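Local coordinates for protein CalU16 (Micromonospora echinospora, PDB 4FPW) that probably protects its producer, Micromonospora echinospora, against its own enediyne antibiotic as a self-sacrifice resistance protein of the AHA1 family, at residues Glu7-Arg12 and Ser22-Gln27; Arg26-Ala31 and Glu103-Leu108. One frame throughout, in Å; residues are numbered along the deposited sequence.

How the interactions relate
Strand 20-29 runs between strands 7-15 and 106-115 of one antiparallel sheet, and each of its borders supplies one contact. Interaction 1 joins Glu7-Arg12 to Ser22-Gln27, within a hairpin whose first strand is the outermost on that side of the sheet; interaction 2 joins Arg26-Ala31 to Glu103-Leu108, segments 72 residues apart in sequence at their closest ends. Their centres lie about 16 Å apart. Arg26 and Gln27 belong to both: Arg26 gives its guanidinium to Glu7 in interaction 1 and its CB to Leu108 in interaction 2. Helix 118-138 packs on the same strand at both places, through Ile23 and Ile25 first and Tyr29 farther along.

Interaction 1 (Glu7-Arg12 and Ser22-Gln27); sequences ERALGR and SIIIRQ
Glu7 and Arg26 face each other at one end of the ladder, their side chains crossing with the carboxylate and guanidinium planes 82° apart. OE1 of Glu7 accepts from NH1 of Arg26 at 2.8 Å, a salt bridge in which OE1 lies at the guanidinium edge but tilted out of its plane, and NH1 approaches from above the carboxylate plane; the N-H...O angle of 138° shows a bent bond. Glu7 reaches this position as an extended chain, with CG anti to the backbone N (chi1 179°). Ala9 CB lies obliquely 3.8 Å from Arg26 NH1 and packs 4.1 Å from Ile24 CB. Farther along, Ile24 CD1 comes within 3.6 Å of Gly11 N. On the opposite face, Leu10 CD2 meets Ile23 CD1 at 3.9 Å, on the side where Ile23 and Ile25 touch Trp173 of helix 161-177; Arg8 points its polar end to Glu129. Hydrogen-bonded pairs Glu7-Arg26, Ala9-Ile24 and Gly11-Ser22 alternate with non-hydrogen-bonded Arg8-Ile25 and Leu10-Ile23, the mark of antiparallel pairing. Since strands 7-15 and 20-29 follow each other in the chain, they form a beta hairpin, here at the edge of a Bet v 1-like, helix-backed sheet.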
loop_
_atom_site.group_PDB
_atom_site.type_symbol
_atom_site.label_atom_id
_atom_site.label_comp_id
_atom_site.label_asym_id
_atom_site.label_seq_id
_atom_site.Cartn_x
_atom_site.Cartn_y
_atom_site.Cartn_z
ATOM N N GLU A 7 8.421 -0.739 -10.202
ATOM C CA GLU A 7 9.743 -0.442 -9.675
ATOM C C GLU A 7 9.623 -0.425 -8.164
ATOM O O GLU A 7 8.870 0.384 -7.598
ATOM C CB GLU A 7 10.202 0.940 -10.150
ATOM C CG GLU A 7 11.571 1.374 -9.644
ATOM C CD GLU A 7 11.939 2.774 -10.115
ATOM O OE1 GLU A 7 11.403 3.746 -9.543
ATOM O OE2 GLU A 7 12.760 2.913 -11.061
ATOM N N ARG A 8 10.367 -1.316 -7.521
ATOM C CA ARG A 8 10.416 -1.406 -6.079
ATOM C C ARG A 8 11.567 -0.590 -5.547
ATOM O O ARG A 8 12.592 -0.435 -6.214
ATOM C CB ARG A 8 10.644 -2.844 -5.649
ATOM C CG ARG A 8 9.537 -3.806 -6.024
ATOM C CD ARG A 8 9.930 -5.226 -5.646
ATOM N NE ARG A 8 9.191 -6.174 -6.464
ATOM C CZ ARG A 8 9.704 -6.904 -7.452
ATOM N NH1 ARG A 8 10.991 -6.853 -7.747
ATOM N NH2 ARG A 8 8.914 -7.720 -8.137
ATOM N N ALA A 9 11.410 -0.120 -4.310
ATOM C CA ALA A 9 12.453 0.648 -3.641
ATOM C C ALA A 9 12.301 0.664 -2.106
ATOM O O ALA A 9 11.355 0.096 -1.529
ATOM C CB ALA A 9 12.487 2.060 -4.193
ATOM N N LEU A 10 13.275 1.312 -1.469
ATOM C CA LEU A 10 13.351 1.435 -0.031
ATOM C C LEU A 10 13.523 2.889 0.335
ATOM O O LEU A 10 14.317 3.593 -0.267
ATOM C CB LEU A 10 14.518 0.610 0.516
ATOM C CG LEU A 10 14.382 -0.891 0.239
ATOM C CD1 LEU A 10 15.627 -1.621 0.723
ATOM C CD2 LEU A 10 13.138 -1.465 0.900
ATOM N N GLY A 11 12.744 3.331 1.315
ATOM C CA GLY A 11 12.880 4.656 1.891
ATOM C C GLY A 11 13.158 4.604 3.387
ATOM O O GLY A 11 13.610 3.586 3.929
ATOM N N ARG A 12 12.896 5.733 4.039
ATOM C CA ARG A 12 13.191 5.922 5.458
ATOM C C ARG A 12 12.206 6.917 6.046
ATOM O O ARG A 12 11.928 7.962 5.436
ATOM C CB ARG A 12 14.619 6.445 5.652
ATOM C CG ARG A 12 15.694 5.362 5.696
ATOM C CD ARG A 12 17.095 5.961 5.837
ATOM N NE ARG A 12 18.180 5.008 5.558
ATOM C CZ ARG A 12 18.504 3.962 6.324
ATOM N NH1 ARG A 12 17.826 3.677 7.439
ATOM N NH2 ARG A 12 19.517 3.182 5.970
ATOM N N SER A 22 11.411 1.659 4.733
ATOM C CA SER A 22 10.137 1.446 4.036
ATOM C C SER A 22 10.225 0.770 2.667
ATOM O O SER A 22 11.247 0.813 1.964
ATOM C CB SER A 22 9.372 2.768 3.885
ATOM O OG SER A 22 10.138 3.732 3.187
ATOM N N ILE A 23 9.098 0.152 2.333
ATOM C CA ILE A 23 8.781 -0.399 1.036
ATOM C C ILE A 23 8.210 0.723 0.207
ATOM O O ILE A 23 7.397 1.506 0.706
ATOM C CB ILE A 23 7.721 -1.513 1.202
ATOM C CG1 ILE A 23 8.381 -2.888 1.096
ATOM C CG2 ILE A 23 6.572 -1.397 0.200
ATOM C CD1 ILE A 23 9.691 -3.024 1.848
ATOM N N ILE A 24 8.634 0.803 -1.054
ATOM C CA ILE A 24 8.086 1.787 -1.980
ATOM C C ILE A 24 7.810 1.110 -3.314
ATOM O O ILE A 24 8.720 0.575 -3.944
ATOM C CB ILE A 24 9.039 2.982 -2.168
ATOM C CG1 ILE A 24 9.077 3.840 -0.897
ATOM C CG2 ILE A 24 8.577 3.855 -3.325
ATOM C CD1 ILE A 24 10.241 4.812 -0.837
ATOM N N ILE A 25 6.549 1.147 -3.732
ATOM C CA ILE A 25 6.101 0.483 -4.928
ATOM C C ILE A 25 5.611 1.552 -5.869
ATOM O O ILE A 25 4.801 2.395 -5.471
ATOM C CB ILE A 25 4.977 -0.499 -4.611
ATOM C CG1 ILE A 25 5.565 -1.736 -3.943
ATOM C CG2 ILE A 25 4.205 -0.904 -5.866
ATOM C CD1 ILE A 25 4.524 -2.563 -3.223
ATOM N N ARG A 26 6.122 1.516 -7.104
ATOM C CA ARG A 26 5.763 2.480 -8.126
ATOM C C ARG A 26 5.223 1.744 -9.325
ATOM O O ARG A 26 5.858 0.817 -9.844
ATOM C CB ARG A 26 6.973 3.308 -8.555
ATOM C CG ARG A 26 7.778 3.911 -7.403
ATOM C CD ARG A 26 8.720 4.986 -7.920
ATOM N NE ARG A 26 9.355 5.738 -6.838
ATOM C CZ ARG A 26 10.580 5.526 -6.351
ATOM N NH1 ARG A 26 11.378 4.567 -6.826
ATOM N NH2 ARG A 26 11.019 6.302 -5.366
ATOM N N GLN A 27 4.044 2.168 -9.754
ATOM C CA GLN A 27 3.341 1.569 -10.856
ATOM C C GLN A 27 2.609 2.661 -11.581
ATOM O O GLN A 27 2.048 3.576 -10.960
ATOM C CB GLN A 27 2.320 0.576 -10.360
ATOM C CG GLN A 27 2.906 -0.588 -9.584
ATOM C CD GLN A 27 1.846 -1.605 -9.250
ATOM O OE1 GLN A 27 0.831 -1.265 -8.647
ATOM N NE2 GLN A 27 2.071 -2.859 -9.634
#

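Interaction 2 (Arg26-Ala31 and Glu103-Leu108); sequences RQRYDA and EGDGTL
Strands 20-29 and 106-115 of the antiparallel sheet pair through Tyr29 and Thr107, just after the type II' beta turn Glu103-Gly106 that leads into the second. Arg28 reaches over this turn. Its guanidinium stacks on the Glu103 carboxylate with the planes only 22° apart, and Glu103 OE2 lies over one guanidinium face, 3.2 Å from Arg28 NH1. Because no N-H points at that oxygen, the salt bridge rests on charge alone. The bend in the arginine chain at chi3 (138°) turns the group across the glutamate. Its NH2 makes a weak hydrogen bond of 3.4 Å to Glu103 O and a long ion pair to Asp105 OD1, so one guanidinium links both acids of the turn. A water donates to Asp105 OD1 and to Asp30 OD1, each at 2.6 Å, bridging two acids of like charge, whose repulsion it would be expected to ease.

The strand pairing itself is regular: Tyr29 N to Thr107 O measures 2.8 Å at 169°, and Thr107 N returns a bond to Tyr29 O. In this Bet v 1-like fold, the pairing brings together strands far apart in sequence, and the turn closes the hairpin of 94-103 with 106-115. Leu108, on the same face as Arg28, sets CD1 3.6 Å from Gln27 O and 4.1 Å from Arg26 CB. The other face carries Tyr29 and Thr107: the tyrosine touches Leu132 and Leu135 of helix 118-138, whereas Thr107 packs on Val33 and Val36 of helix 33-41.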
loop_
_atom_site.group_PDB
_atom_site.type_symbol
_atom_site.label_atom_id
_atom_site.label_comp_id
_atom_site.label_asym_id
_atom_site.label_seq_id
_atom_site.Cartn_x
_atom_site.Cartn_y
_atom_site.Cartn_z
ATOM N N ARG A 26 6.122 1.516 -7.104
ATOM C CA ARG A 26 5.763 2.480 -8.126
ATOM C C ARG A 26 5.223 1.744 -9.325
ATOM O O ARG A 26 5.858 0.817 -9.844
ATOM C CB ARG A 26 6.973 3.308 -8.555
ATOM C CG ARG A 26 7.778 3.911 -7.403
ATOM C CD ARG A 26 8.720 4.986 -7.920
ATOM N NE ARG A 26 9.355 5.738 -6.838
ATOM C CZ ARG A 26 10.580 5.526 -6.351
ATOM N NH1 ARG A 26 11.378 4.567 -6.826
ATOM N NH2 ARG A 26 11.019 6.302 -5.366
ATOM N N GLN A 27 4.044 2.168 -9.754
ATOM C CA GLN A 27 3.341 1.569 -10.856
ATOM C C GLN A 27 2.609 2.661 -11.581
ATOM O O GLN A 27 2.048 3.576 -10.960
ATOM C CB GLN A 27 2.320 0.576 -10.360
ATOM C CG GLN A 27 2.906 -0.588 -9.584
ATOM C CD GLN A 27 1.846 -1.605 -9.250
ATOM O OE1 GLN A 27 0.831 -1.265 -8.647
ATOM N NE2 GLN A 27 2.071 -2.859 -9.634
ATOM N N ARG A 28 2.613 2.558 -12.904
ATOM C CA ARG A 28 1.981 3.546 -13.722
ATOM C C ARG A 28 0.688 2.943 -14.222
ATOM O O ARG A 28 0.653 1.764 -14.586
ATOM C CB ARG A 28 2.896 3.928 -14.876
ATOM C CG ARG A 28 2.778 5.393 -15.228
ATOM C CD ARG A 28 3.159 5.662 -16.663
ATOM N NE ARG A 28 2.233 6.607 -17.265
ATOM C CZ ARG A 28 2.234 6.927 -18.552
ATOM N NH1 ARG A 28 3.125 6.375 -19.378
ATOM N NH2 ARG A 28 1.335 7.799 -19.021
ATOM N N TYR A 29 -0.382 3.732 -14.211
ATOM C CA TYR A 29 -1.637 3.288 -14.797
ATOM C C TYR A 29 -2.114 4.248 -15.850
ATOM O O TYR A 29 -1.899 5.460 -15.778
ATOM C CB TYR A 29 -2.732 3.101 -13.754
ATOM C CG TYR A 29 -2.340 2.153 -12.652
ATOM C CD1 TYR A 29 -2.457 0.774 -12.813
ATOM C CD2 TYR A 29 -1.839 2.633 -11.456
ATOM C CE1 TYR A 29 -2.087 -0.089 -11.809
ATOM C CE2 TYR A 29 -1.463 1.780 -10.453
ATOM C CZ TYR A 29 -1.590 0.424 -10.629
ATOM O OH TYR A 29 -1.210 -0.395 -9.589
ATOM N N ASP A 30 -2.802 3.648 -16.814
ATOM C CA ASP A 30 -3.301 4.275 -18.024
ATOM C C ASP A 30 -4.728 4.790 -17.782
ATOM O O ASP A 30 -5.546 4.845 -18.697
ATOM C CB ASP A 30 -3.292 3.181 -19.103
ATOM C CG ASP A 30 -3.364 3.709 -20.508
ATOM O OD1 ASP A 30 -3.166 4.926 -20.738
ATOM O OD2 ASP A 30 -3.628 2.865 -21.391
ATOM N N ALA A 31 -5.034 5.119 -16.528
ATOM C CA ALA A 31 -6.298 5.734 -16.163
ATOM C C ALA A 31 -5.934 7.066 -15.546
ATOM O O ALA A 31 -4.788 7.276 -15.188
ATOM C CB ALA A 31 -7.043 4.864 -15.176
ATOM N N GLU A 103 0.965 11.726 -14.785
ATOM C CA GLU A 103 1.947 11.650 -15.846
ATOM C C GLU A 103 1.108 11.618 -17.114
ATOM O O GLU A 103 0.460 10.610 -17.407
ATOM C CB GLU A 103 2.800 10.393 -15.686
ATOM C CG GLU A 103 3.837 10.173 -16.783
ATOM C CD GLU A 103 4.520 8.822 -16.645
ATOM O OE1 GLU A 103 4.545 8.285 -15.510
ATOM O OE2 GLU A 103 5.021 8.294 -17.667
ATOM N N GLY A 104 1.075 12.743 -17.823
ATOM C CA GLY A 104 0.189 12.918 -18.980
ATOM C C GLY A 104 -1.255 12.529 -18.692
ATOM O O GLY A 104 -1.820 12.895 -17.650
ATOM N N ASP A 105 -1.840 11.760 -19.608
ATOM C CA ASP A 105 -3.212 11.250 -19.460
ATOM C C ASP A 105 -3.380 10.165 -18.374
ATOM O O ASP A 105 -4.515 9.756 -18.087
ATOM C CB ASP A 105 -3.720 10.719 -20.810
ATOM C CG ASP A 105 -2.781 9.677 -21.438
ATOM O OD1 ASP A 105 -1.658 9.475 -20.924
ATOM O OD2 ASP A 105 -3.165 9.073 -22.465
ATOM N N GLY A 106 -2.273 9.709 -17.778
ATOM C CA GLY A 106 -2.294 8.614 -16.798
ATOM C C GLY A 106 -1.845 9.014 -15.396
ATOM O O GLY A 106 -1.818 10.195 -15.043
ATOM N N THR A 107 -1.499 8.029 -14.577
ATOM C CA THR A 107 -1.073 8.310 -13.195
ATOM C C THR A 107 0.095 7.426 -12.736
ATOM O O THR A 107 0.139 6.241 -13.080
ATOM C CB THR A 107 -2.267 8.276 -12.190
ATOM O OG1 THR A 107 -2.004 7.362 -11.120
ATOM C CG2 THR A 107 -3.551 7.859 -12.849
ATOM N N LEU A 108 1.041 8.019 -11.990
ATOM C CA LEU A 108 2.136 7.256 -11.353
ATOM C C LEU A 108 1.823 6.970 -9.877
ATOM O O LEU A 108 2.165 7.746 -8.990
ATOM C CB LEU A 108 3.516 7.954 -11.471
ATOM C CG LEU A 108 4.647 7.306 -10.604
ATOM C CD1 LEU A 108 4.817 5.830 -10.913
ATOM C CD2 LEU A 108 6.009 7.983 -10.680
HETATM O O HOH W 1 -1.674 6.990 -20.110
#